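PDB 6B9R: hydroxyethylphosphonate dioxygenase from Streptomyces albus, which catalyses the iron- and oxygen-dependent cleavage of 2-hydroxyethylphosphonate, probably to hydroxymethylphosphonate and formate. Local coordinates for residues P274-A277 against E281-A284; L130-D135 against R195-P200; G85-R90 against A115-A120; R22-D27 against W68-R73. One frame throughout, in Å; residues are numbered along the deposited sequence.

Contact 1: P274-A277 against E281-A284; sequences PARA and ELSA
Ala277 and Leu282 bring the two backbones closest, with Ala277 CA 5.8 Å from Leu282 CA. Residues 274-277 lie in a loop that is extended from Ala275 to Ala277, and residues 281-284 belong to helix 279-288. Both lie in the Cro/C1-type helix-turn-helix domain, where this loop links helix 264-271 to the next helix. The chain therefore packs against the helix it is about to enter. The Ala277 methyl is set between two side chains of that helix. Its CB lies 3.9 Å from Leu282 CD2. On the Glu281 side, Ala277 CB is 3.8 Å from Glu281 CB and 3.6 Å from Glu281 OE1. The Glu281 chain is extended beyond CG, and its carboxylate is held elsewhere. OE1 accepts the backbone N of Glu278, and OE2 forms a salt bridge with Arg266. The Leu282 side chain reaches back over the carbonyl of Ala277. Its CG stands anti to its own carbonyl carbon (chi1 -72°), which directs the branch at the loop. Arg276 crosses Leu282 at about a right angle, and Arg276 CD meets Leu282 CD1 at 4.1 Å. Its guanidinium also makes a cation-pi contact with Trp279. Arg276 NH1 donates to Ala277 O at 3.0 Å, tilted 20° from the carbonyl plane, and the Leu282 CD1 methyl packs 3.6 Å from that same Ala277 O.

Contact 2: L130-D135 against R195-P200; sequences LRVVED and RSADEP
Ser196 OG, in the loop that Val132 packs against, accepts the backbone N of Asp198 at 2.9 Å with an N-H...O angle of 157°. This is an ST turn. It fixes the bend of the chain on which the valine rests. Val132 leans over the bend with both methyls. Val132 CG2 lies 4.0 Å from Ala197 CB, and it is also 4.0 Å from Ser196 O. Val132 CG1 reaches the peptide itself, 4.1 Å from Ala197 N. With CG1 anti to the backbone N (chi1 169°), CG2 falls beside that N, and the two methyls are spread along the Ser196-Ala197 link. An alanine in place of Val132 would probably leave the Ala197 methyl without its apolar partner and open a gap over the peptide between Ser196 and Ala197. The backbones are closest at Val133 and Arg195, whose CA atoms are 5.3 Å apart. Their carbonyls cannot bond, since Val133 O and Arg195 O are both acceptors, 3.5 Å apart. The Arg195 side chain starts away from residues 130-135, and its guanidinium binds Met176 O and Asn162 OD1. Backbone hydrogen bonds between Ala194 and both Arg131 and Val133 hold the two segments beside each other. The contact joins loops that leave strands 123-129 and 190-194, an arrangement of strand-end loops consistent with the cupin fold expected of this enzyme family.

Contact 3: G85-R90 against A115-A120; sequences GLRMMR and AMSRQA
Arg87 reaches from strand 86-89 to the carbonyl of Met116. Its CB points at residues 115-120. CG stands anti to the backbone N (chi1 176°), and the chain then bends about the CG-CD bond (chi3 30°), which turns the guanidinium end-on to the carbonyl. Arg87 CZ lies 3.3 Å from Met116 O. Arg87 NH1 donates to Met116 O at 3.0 Å, and Arg87 NH2 donates to the same Met116 O at 2.8 Å. Met116 O lies in the guanidinium plane, held by two N-H groups. Arg87 NH2 also lies 3.5 Å from Ser117 CB. A water accepts from Met116 N at 3.0 Å and weakly from Arg87 NH1. Two residues on, Met89 CB touches Ala115 CB at 4.1 Å, and Met89 SD lies 3.6 Å from Ala115 N. Asp81 forms salt bridges with Arg87 and Arg118 and also binds Ser117 OG. A leucine in place of Arg87 would probably leave Met116 O without both N-H donors and Asp81 without one of its positive partners. The negative charge of Asp81 would help both arginines to sit near each other, and it would probably offset part of the positive charge that Arg87 and Arg118 gather beside the Met116 carbonyl.

Contact 4: R22-D27 against W68-R73; sequences RAAAND and WPLNER
This contact belongs to the helical N-terminal part of the chain, where the last turns of helix 10-27 pack against the loop that follows helix 58-67. Ala24 and Ala25 offer two methyls side by side, and Trp68 and Leu70 meet them. Ala24 CB lies 3.6 Å from Leu70 CD2 and 4.4 Å from Trp68 CZ3. Ala25 CB is 4.0 Å from Trp68 CH2. Both methyls come to the indole obliquely, at the far end of its six-membered ring. The contact is wholly apolar, and the two alanines leave room for the larger side chains. Pro69 is the centre of an inverse gamma turn, closed by a weak bond from Leu70 N to Trp68 O at 2.9 Å. That turn sends the side chains of Trp68 and Leu70 to the same helix. CG of Leu70 sits between its own N and carbonyl carbon (chi1 50°), a pose that brings CD2 onto Ala24. The indole is fixed at its polar corner, since Trp68 NE1 donates to Asp38. Around the contact, Ala35 and Leu39 of helix 32-39 touch Trp68, Phe46 of helix 46-51 touches Ala25, and Met116 of the second subunit packs on Pro69.

Overall arrangement
Along the chain the four contacts follow in series, and none nests in or crosses another. Contact 4 comes first and closes a loop of helices at the N terminus. Contact 3 then closes a loop holding helix 91-96 and strands 99-103 and 106-113. It ties edge strand 86-89 of one sheet to a turn of the other. Contact 2 spans the longest loop, rich in strands, and lies on the opposite side of the chain's centre from contact 4. Contact 1 is a short local closure in the helix-turn-helix region, with its centre about 51 Å from that of contact 2. Contacts 3 and 4 come within about 10 Å at their nearest atoms, and both meet the second subunit.

Contact 1: P274-A277 against E281-A284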
loop_
_atom_site.group_PDB
_atom_site.type_symbol
_atom_site.label_atom_id
_atom_site.label_comp_id
_atom_site.label_asym_id
_atom_site.label_seq_id
_atom_site.Cartn_x
_atom_site.Cartn_y
_atom_site.Cartn_z
ATOM N N PRO A 274 24.636 -7.387 6.728
ATOM C CA PRO A 274 23.569 -7.494 5.725
ATOM C C PRO A 274 23.144 -8.920 5.458
ATOM O O PRO A 274 22.017 -9.129 4.993
ATOM C CB PRO A 274 24.190 -6.852 4.478
ATOM C CG PRO A 274 25.657 -7.003 4.684
ATOM C CD PRO A 274 25.898 -6.899 6.150
ATOM N N ALA A 275 23.997 -9.905 5.751
ATOM C CA ALA A 275 23.661 -11.300 5.502
ATOM C C ALA A 275 22.540 -11.761 6.424
ATOM O O ALA A 275 22.509 -11.417 7.608
ATOM C CB ALA A 275 24.897 -12.186 5.698
ATOM N N ARG A 276 21.613 -12.547 5.879
ATOM C CA ARG A 276 20.511 -13.028 6.700
ATOM C C ARG A 276 21.003 -14.052 7.715
ATOM O O ARG A 276 22.023 -14.729 7.519
ATOM C CB ARG A 276 19.414 -13.646 5.838
ATOM C CG ARG A 276 19.855 -14.881 5.074
ATOM C CD ARG A 276 18.671 -15.755 4.697
ATOM N NE ARG A 276 19.081 -16.877 3.864
ATOM C CZ ARG A 276 19.413 -18.080 4.325
ATOM N NH1 ARG A 276 19.377 -18.337 5.629
ATOM N NH2 ARG A 276 19.779 -19.033 3.472
ATOM N N ALA A 277 20.269 -14.152 8.818
ATOM C CA ALA A 277 20.507 -15.210 9.781
ATOM C C ALA A 277 20.183 -16.573 9.159
ATOM O O ALA A 277 19.574 -16.673 8.090
ATOM C CB ALA A 277 19.667 -14.969 11.037
ATOM N N GLU A 281 17.434 -19.604 13.102
ATOM C CA GLU A 281 17.544 -18.334 13.813
ATOM C C GLU A 281 16.457 -17.361 13.379
ATOM O O GLU A 281 15.866 -16.663 14.214
ATOM C CB GLU A 281 18.929 -17.725 13.586
ATOM C CG GLU A 281 20.052 -18.567 14.143
ATOM C CD GLU A 281 21.430 -18.044 13.769
ATOM O OE1 GLU A 281 21.578 -17.487 12.664
ATOM O OE2 GLU A 281 22.369 -18.190 14.585
ATOM N N LEU A 282 16.187 -17.286 12.075
ATOM C CA LEU A 282 15.136 -16.387 11.610
ATOM C C LEU A 282 13.787 -16.768 12.207
ATOM O O LEU A 282 12.989 -15.895 12.575
ATOM C CB LEU A 282 15.063 -16.397 10.083
ATOM C CG LEU A 282 16.188 -15.701 9.314
ATOM C CD1 LEU A 282 16.059 -16.003 7.837
ATOM C CD2 LEU A 282 16.148 -14.200 9.539
ATOM N N SER A 283 13.511 -18.071 12.310
ATOM C CA SER A 283 12.226 -18.498 12.861
ATOM C C SER A 283 12.106 -18.107 14.323
ATOM O O SER A 283 11.046 -17.645 14.764
ATOM C CB SER A 283 12.054 -20.010 12.712
ATOM O OG SER A 283 12.121 -20.402 11.358
ATOM N N ALA A 284 13.178 -18.310 15.094
ATOM C CA ALA A 284 13.165 -17.970 16.510
ATOM C C ALA A 284 13.056 -16.463 16.711
ATOM O O ALA A 284 12.287 -15.995 17.559
ATOM C CB ALA A 284 14.419 -18.527 17.188
#

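Contact 2: L130-D135 against R195-P200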
loop_
_atom_site.group_PDB
_atom_site.type_symbol
_atom_site.label_atom_id
_atom_site.label_comp_id
_atom_site.label_asym_id
_atom_site.label_seq_id
_atom_site.Cartn_x
_atom_site.Cartn_y
_atom_site.Cartn_z
ATOM N N LEU A 130 13.600 9.545 -33.065
ATOM C CA LEU A 130 13.752 10.408 -34.229
ATOM C C LEU A 130 15.167 10.944 -34.396
ATOM O O LEU A 130 15.448 11.587 -35.411
ATOM C CB LEU A 130 12.773 11.587 -34.152
ATOM C CG LEU A 130 11.306 11.251 -33.896
ATOM C CD1 LEU A 130 10.470 12.536 -33.768
ATOM C CD2 LEU A 130 10.770 10.332 -34.986
ATOM N N ARG A 131 16.048 10.720 -33.423
ATOM C CA ARG A 131 17.429 11.182 -33.494
ATOM C C ARG A 131 18.305 10.000 -33.894
ATOM O O ARG A 131 18.289 8.957 -33.230
ATOM C CB ARG A 131 17.885 11.776 -32.159
ATOM C CG ARG A 131 19.323 12.287 -32.139
ATOM C CD ARG A 131 19.554 13.418 -33.145
ATOM N NE ARG A 131 18.596 14.520 -33.009
ATOM C CZ ARG A 131 18.690 15.494 -32.106
ATOM N NH1 ARG A 131 19.694 15.508 -31.237
ATOM N NH2 ARG A 131 17.771 16.455 -32.064
ATOM N N VAL A 132 19.077 10.174 -34.963
ATOM C CA VAL A 132 19.917 9.121 -35.527
ATOM C C VAL A 132 21.371 9.418 -35.186
ATOM O O VAL A 132 21.853 10.531 -35.425
ATOM C CB VAL A 132 19.729 9.019 -37.050
ATOM C CG1 VAL A 132 20.792 8.116 -37.658
ATOM C CG2 VAL A 132 18.336 8.506 -37.377
ATOM N N VAL A 133 22.069 8.427 -34.631
ATOM C CA VAL A 133 23.471 8.579 -34.278
ATOM C C VAL A 133 24.310 7.657 -35.159
ATOM O O VAL A 133 23.820 6.684 -35.744
ATOM C CB VAL A 133 23.744 8.286 -32.792
ATOM C CG1 VAL A 133 23.029 9.306 -31.894
ATOM C CG2 VAL A 133 23.354 6.844 -32.464
ATOM N N GLU A 134 25.601 7.964 -35.228
ATOM C CA GLU A 134 26.544 7.190 -36.020
ATOM C C GLU A 134 27.566 6.443 -35.176
ATOM O O GLU A 134 28.460 5.795 -35.736
ATOM C CB GLU A 134 27.260 8.102 -37.025
ATOM C CG GLU A 134 26.331 8.677 -38.080
ATOM C CD GLU A 134 27.067 9.438 -39.160
ATOM O OE1 GLU A 134 28.032 10.166 -38.836
ATOM O OE2 GLU A 134 26.679 9.304 -40.339
ATOM N N ASP A 135 27.473 6.521 -33.852
ATOM C CA ASP A 135 28.320 5.730 -32.970
ATOM C C ASP A 135 27.518 5.374 -31.729
ATOM O O ASP A 135 26.382 5.821 -31.549
ATOM C CB ASP A 135 29.620 6.463 -32.600
ATOM C CG ASP A 135 29.380 7.802 -31.913
ATOM O OD1 ASP A 135 28.542 7.886 -30.980
ATOM O OD2 ASP A 135 30.056 8.781 -32.301
ATOM N N ARG A 195 20.273 3.856 -34.333
ATOM C CA ARG A 195 21.547 3.655 -35.015
ATOM C C ARG A 195 21.429 3.776 -36.524
ATOM O O ARG A 195 22.457 3.820 -37.208
ATOM C CB ARG A 195 22.136 2.280 -34.671
ATOM C CG ARG A 195 22.666 2.184 -33.257
ATOM C CD ARG A 195 23.521 0.940 -33.040
ATOM N NE ARG A 195 22.826 -0.301 -33.376
ATOM C CZ ARG A 195 21.891 -0.869 -32.616
ATOM N NH1 ARG A 195 21.324 -2.005 -33.003
ATOM N NH2 ARG A 195 21.505 -0.293 -31.475
ATOM N N SER A 196 20.217 3.816 -37.059
ATOM C CA SER A 196 20.030 3.868 -38.497
ATOM C C SER A 196 18.764 4.647 -38.805
ATOM O O SER A 196 17.806 4.636 -38.028
ATOM C CB SER A 196 19.954 2.460 -39.104
ATOM O OG SER A 196 19.487 2.507 -40.439
ATOM N N ALA A 197 18.771 5.327 -39.946
ATOM C CA ALA A 197 17.574 5.980 -40.451
ATOM C C ALA A 197 16.778 5.087 -41.392
ATOM O O ALA A 197 15.760 5.532 -41.933
ATOM C CB ALA A 197 17.948 7.281 -41.166
ATOM N N ASP A 198 17.199 3.835 -41.576
ATOM C CA ASP A 198 16.679 2.995 -42.647
ATOM C C ASP A 198 15.588 2.027 -42.215
ATOM O O ASP A 198 14.796 1.602 -43.063
ATOM C CB ASP A 198 17.822 2.199 -43.285
ATOM C CG ASP A 198 18.866 3.095 -43.913
ATOM O OD1 ASP A 198 18.497 4.203 -44.362
ATOM O OD2 ASP A 198 20.050 2.696 -43.953
ATOM N N GLU A 199 15.525 1.656 -40.946
ATOM C CA GLU A 199 14.529 0.708 -40.476
ATOM C C GLU A 199 13.809 1.275 -39.264
ATOM O O GLU A 199 14.306 2.201 -38.614
ATOM C CB GLU A 199 15.169 -0.647 -40.136
ATOM C CG GLU A 199 16.484 -0.558 -39.410
ATOM C CD GLU A 199 17.030 -1.925 -39.061
ATOM O OE1 GLU A 199 16.224 -2.809 -38.692
ATOM O OE2 GLU A 199 18.260 -2.116 -39.163
ATOM N N PRO A 200 12.614 0.767 -38.958
ATOM C CA PRO A 200 11.886 1.267 -37.786
ATOM C C PRO A 200 12.712 1.118 -36.515
ATOM O O PRO A 200 13.361 0.094 -36.287
ATOM C CB PRO A 200 10.630 0.387 -37.749
ATOM C CG PRO A 200 10.449 -0.065 -39.178
ATOM C CD PRO A 200 11.822 -0.212 -39.729
#

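Contact 3: G85-R90 against A115-A120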
loop_
_atom_site.group_PDB
_atom_site.type_symbol
_atom_site.label_atom_id
_atom_site.label_comp_id
_atom_site.label_asym_id
_atom_site.label_seq_id
_atom_site.Cartn_x
_atom_site.Cartn_y
_atom_site.Cartn_z
ATOM N N GLY A 85 -14.004 -5.349 -17.727
ATOM C CA GLY A 85 -12.874 -6.018 -17.126
ATOM C C GLY A 85 -11.652 -6.078 -18.021
ATOM O O GLY A 85 -10.544 -6.348 -17.538
ATOM N N LEU A 86 -11.837 -5.834 -19.309
ATOM C CA LEU A 86 -10.774 -5.727 -20.294
ATOM C C LEU A 86 -11.217 -4.635 -21.256
ATOM O O LEU A 86 -12.401 -4.538 -21.583
ATOM C CB LEU A 86 -10.544 -7.064 -21.027
ATOM C CG LEU A 86 -9.352 -7.217 -21.989
ATOM C CD1 LEU A 86 -8.821 -8.675 -22.042
ATOM C CD2 LEU A 86 -9.713 -6.750 -23.407
ATOM N N ARG A 87 -10.288 -3.783 -21.668
ATOM C CA ARG A 87 -10.615 -2.767 -22.659
ATOM C C ARG A 87 -9.482 -2.658 -23.668
ATOM O O ARG A 87 -8.306 -2.677 -23.295
ATOM C CB ARG A 87 -10.879 -1.402 -22.012
ATOM C CG ARG A 87 -11.132 -0.291 -23.020
ATOM C CD ARG A 87 -11.546 1.027 -22.347
ATOM N NE ARG A 87 -10.984 1.201 -21.003
ATOM C CZ ARG A 87 -9.749 1.621 -20.740
ATOM N NH1 ARG A 87 -8.901 1.907 -21.722
ATOM N NH2 ARG A 87 -9.357 1.749 -19.480
ATOM N N MET A 88 -9.843 -2.544 -24.942
ATOM C CA MET A 88 -8.872 -2.419 -26.013
ATOM C C MET A 88 -8.751 -0.964 -26.432
ATOM O O MET A 88 -9.710 -0.191 -26.352
ATOM C CB MET A 88 -9.262 -3.277 -27.222
ATOM C CG MET A 88 -9.492 -4.722 -26.846
ATOM S SD MET A 88 -10.034 -5.767 -28.215
ATOM C CE MET A 88 -9.969 -7.338 -27.354
ATOM N N MET A 89 -7.561 -0.607 -26.896
ATOM C CA MET A 89 -7.305 0.680 -27.517
ATOM C C MET A 89 -6.761 0.447 -28.920
ATOM O O MET A 89 -5.945 -0.457 -29.133
ATOM C CB MET A 89 -6.314 1.482 -26.687
ATOM C CG MET A 89 -6.090 2.882 -27.221
ATOM S SD MET A 89 -4.984 3.797 -26.147
ATOM C CE MET A 89 -4.985 5.364 -27.017
ATOM N N ARG A 90 -7.218 1.247 -29.884
ATOM C CA ARG A 90 -6.899 1.013 -31.286
ATOM C C ARG A 90 -5.751 1.905 -31.753
ATOM O O ARG A 90 -5.568 3.024 -31.263
ATOM C CB ARG A 90 -8.119 1.269 -32.182
ATOM C CG ARG A 90 -9.394 0.544 -31.762
ATOM C CD ARG A 90 -9.199 -0.959 -31.760
ATOM N NE ARG A 90 -10.406 -1.658 -31.327
ATOM C CZ ARG A 90 -10.478 -2.974 -31.154
ATOM N NH1 ARG A 90 -9.407 -3.723 -31.371
ATOM N NH2 ARG A 90 -11.615 -3.536 -30.754
ATOM N N ALA A 115 -2.908 1.574 -24.243
ATOM C CA ALA A 115 -4.037 1.339 -23.341
ATOM C C ALA A 115 -3.689 1.685 -21.897
ATOM O O ALA A 115 -2.693 1.207 -21.354
ATOM C CB ALA A 115 -4.495 -0.118 -23.435
ATOM N N MET A 116 -4.538 2.511 -21.278
ATOM C CA MET A 116 -4.374 2.966 -19.902
ATOM C C MET A 116 -5.711 2.887 -19.186
ATOM O O MET A 116 -6.762 2.724 -19.813
ATOM C CB MET A 116 -3.883 4.408 -19.831
ATOM C CG MET A 116 -2.471 4.569 -20.173
ATOM S SD MET A 116 -1.877 6.244 -19.991
ATOM C CE MET A 116 -2.226 6.898 -21.620
ATOM N N SER A 117 -5.670 3.064 -17.864
ATOM C CA SER A 117 -6.885 3.020 -17.061
ATOM C C SER A 117 -6.702 3.817 -15.778
ATOM O O SER A 117 -5.619 3.819 -15.187
ATOM C CB SER A 117 -7.265 1.578 -16.709
ATOM O OG SER A 117 -8.339 1.534 -15.779
ATOM N N ARG A 118 -7.784 4.467 -15.336
ATOM C CA ARG A 118 -7.783 5.128 -14.036
ATOM C C ARG A 118 -7.728 4.140 -12.879
ATOM O O ARG A 118 -7.555 4.560 -11.729
ATOM C CB ARG A 118 -9.018 6.012 -13.926
ATOM C CG ARG A 118 -8.994 7.173 -14.923
ATOM C CD ARG A 118 -10.357 7.864 -15.001
ATOM N NE ARG A 118 -10.391 8.902 -16.034
ATOM C CZ ARG A 118 -10.572 8.671 -17.333
ATOM N NH1 ARG A 118 -10.721 7.432 -17.770
ATOM N NH2 ARG A 118 -10.618 9.682 -18.196
ATOM N N GLN A 119 -7.880 2.854 -13.157
ATOM C CA GLN A 119 -7.813 1.807 -12.152
ATOM C C GLN A 119 -6.399 1.272 -11.953
ATOM O O GLN A 119 -6.199 0.400 -11.102
ATOM C CB GLN A 119 -8.766 0.667 -12.548
ATOM C CG GLN A 119 -10.248 1.105 -12.526
ATOM C CD GLN A 119 -11.171 0.207 -13.338
ATOM O OE1 GLN A 119 -11.439 0.489 -14.502
ATOM N NE2 GLN A 119 -11.678 -0.866 -12.717
ATOM N N ALA A 120 -5.420 1.765 -12.712
ATOM C CA ALA A 120 -4.087 1.174 -12.721
ATOM C C ALA A 120 -3.035 2.254 -12.949
ATOM O O ALA A 120 -3.318 3.315 -13.507
ATOM C CB ALA A 120 -3.971 0.103 -13.806
HETATM O O HOH W 1 -6.597 3.819 -23.013
#

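Contact 4: R22-D27 against W68-R73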
loop_
_atom_site.group_PDB
_atom_site.type_symbol
_atom_site.label_atom_id
_atom_site.label_comp_id
_atom_site.label_asym_id
_atom_site.label_seq_id
_atom_site.Cartn_x
_atom_site.Cartn_y
_atom_site.Cartn_z
ATOM N N ARG A 22 -20.429 7.197 4.485
ATOM C CA ARG A 22 -20.909 6.411 5.618
ATOM C C ARG A 22 -19.747 5.730 6.331
ATOM O O ARG A 22 -19.692 5.694 7.567
ATOM C CB ARG A 22 -21.935 5.372 5.153
ATOM C CG ARG A 22 -22.289 4.334 6.233
ATOM C CD ARG A 22 -22.995 4.970 7.436
ATOM N NE ARG A 22 -24.397 5.243 7.146
ATOM C CZ ARG A 22 -25.205 5.942 7.937
ATOM N NH1 ARG A 22 -24.747 6.461 9.070
ATOM N NH2 ARG A 22 -26.473 6.131 7.591
ATOM N N ALA A 23 -18.797 5.191 5.571
ATOM C CA ALA A 23 -17.658 4.532 6.201
ATOM C C ALA A 23 -16.850 5.512 7.045
ATOM O O ALA A 23 -16.385 5.164 8.136
ATOM C CB ALA A 23 -16.771 3.880 5.134
ATOM N N ALA A 24 -16.671 6.744 6.559
ATOM C CA ALA A 24 -15.899 7.725 7.319
ATOM C C ALA A 24 -16.604 8.067 8.620
ATOM O O ALA A 24 -15.967 8.186 9.675
ATOM C CB ALA A 24 -15.681 8.996 6.496
ATOM N N ALA A 25 -17.919 8.241 8.555
ATOM C CA ALA A 25 -18.693 8.559 9.750
ATOM C C ALA A 25 -18.663 7.402 10.742
ATOM O O ALA A 25 -18.420 7.605 11.935
ATOM C CB ALA A 25 -20.121 8.905 9.349
ATOM N N ASN A 26 -18.898 6.176 10.261
ATOM C CA ASN A 26 -18.774 4.996 11.116
ATOM C C ASN A 26 -17.417 4.944 11.807
ATOM O O ASN A 26 -17.326 4.635 13.001
ATOM C CB ASN A 26 -18.966 3.721 10.297
ATOM C CG ASN A 26 -20.412 3.420 9.991
ATOM O OD1 ASN A 26 -21.332 4.040 10.532
ATOM N ND2 ASN A 26 -20.624 2.440 9.126
ATOM N N ASP A 27 -16.338 5.202 11.051
ATOM C CA ASP A 27 -14.993 5.086 11.607
ATOM C C ASP A 27 -14.728 6.124 12.691
ATOM O O ASP A 27 -13.936 5.869 13.605
ATOM C CB ASP A 27 -13.948 5.211 10.495
ATOM C CG ASP A 27 -13.901 3.989 9.604
ATOM O OD1 ASP A 27 -14.602 3.002 9.895
ATOM O OD2 ASP A 27 -13.153 4.022 8.610
ATOM N N TRP A 68 -13.540 17.125 10.439
ATOM C CA TRP A 68 -13.077 15.820 10.870
ATOM C C TRP A 68 -11.598 15.665 10.545
ATOM O O TRP A 68 -11.081 16.333 9.641
ATOM C CB TRP A 68 -13.858 14.695 10.170
ATOM C CG TRP A 68 -15.264 14.483 10.634
ATOM C CD1 TRP A 68 -15.826 14.897 11.814
ATOM C CD2 TRP A 68 -16.297 13.797 9.913
ATOM N NE1 TRP A 68 -17.148 14.499 11.869
ATOM C CE2 TRP A 68 -17.463 13.837 10.710
ATOM C CE3 TRP A 68 -16.353 13.166 8.666
ATOM C CZ2 TRP A 68 -18.667 13.253 10.303
ATOM C CZ3 TRP A 68 -17.548 12.593 8.261
ATOM C CH2 TRP A 68 -18.692 12.645 9.083
ATOM N N PRO A 69 -10.874 14.767 11.262
ATOM C CA PRO A 69 -9.458 14.517 10.967
ATOM C C PRO A 69 -9.250 13.576 9.787
ATOM O O PRO A 69 -8.568 12.556 9.895
ATOM C CB PRO A 69 -8.945 13.893 12.269
ATOM C CG PRO A 69 -10.118 13.150 12.790
ATOM C CD PRO A 69 -11.302 14.065 12.488
ATOM N N LEU A 70 -9.856 13.909 8.653
ATOM C CA LEU A 70 -9.607 13.150 7.436
ATOM C C LEU A 70 -9.352 14.118 6.288
ATOM O O LEU A 70 -9.451 15.346 6.434
ATOM C CB LEU A 70 -10.764 12.190 7.118
ATOM C CG LEU A 70 -12.219 12.682 7.094
ATOM C CD1 LEU A 70 -12.515 13.735 6.021
ATOM C CD2 LEU A 70 -13.138 11.490 6.916
ATOM N N ASN A 71 -9.019 13.542 5.133
ATOM C CA ASN A 71 -8.668 14.284 3.939
ATOM C C ASN A 71 -9.760 14.165 2.890
ATOM O O ASN A 71 -10.499 13.178 2.850
ATOM C CB ASN A 71 -7.346 13.766 3.370
ATOM C CG ASN A 71 -6.268 13.785 4.395
ATOM O OD1 ASN A 71 -5.722 14.845 4.707
ATOM N ND2 ASN A 71 -5.977 12.623 4.974
ATOM N N GLU A 72 -9.847 15.193 2.045
ATOM C CA GLU A 72 -10.739 15.137 0.897
ATOM C C GLU A 72 -10.512 13.852 0.110
ATOM O O GLU A 72 -11.466 13.209 -0.345
ATOM C CB GLU A 72 -10.523 16.363 0.011
ATOM C CG GLU A 72 -10.842 17.711 0.673
ATOM C CD GLU A 72 -9.637 18.342 1.373
ATOM O OE1 GLU A 72 -8.616 17.645 1.570
ATOM O OE2 GLU A 72 -9.717 19.538 1.731
ATOM N N ARG A 73 -9.244 13.443 -0.015
ATOM C CA ARG A 73 -8.886 12.191 -0.674
ATOM C C ARG A 73 -9.618 10.994 -0.076
ATOM O O ARG A 73 -9.898 10.019 -0.786
ATOM C CB ARG A 73 -7.372 11.967 -0.566
ATOM C CG ARG A 73 -6.638 11.841 -1.850
ATOM C CD ARG A 73 -5.132 11.590 -1.620
ATOM N NE ARG A 73 -4.580 10.688 -2.636
ATOM C CZ ARG A 73 -4.190 9.441 -2.391
ATOM N NH1 ARG A 73 -3.702 8.688 -3.363
ATOM N NH2 ARG A 73 -4.294 8.949 -1.167
#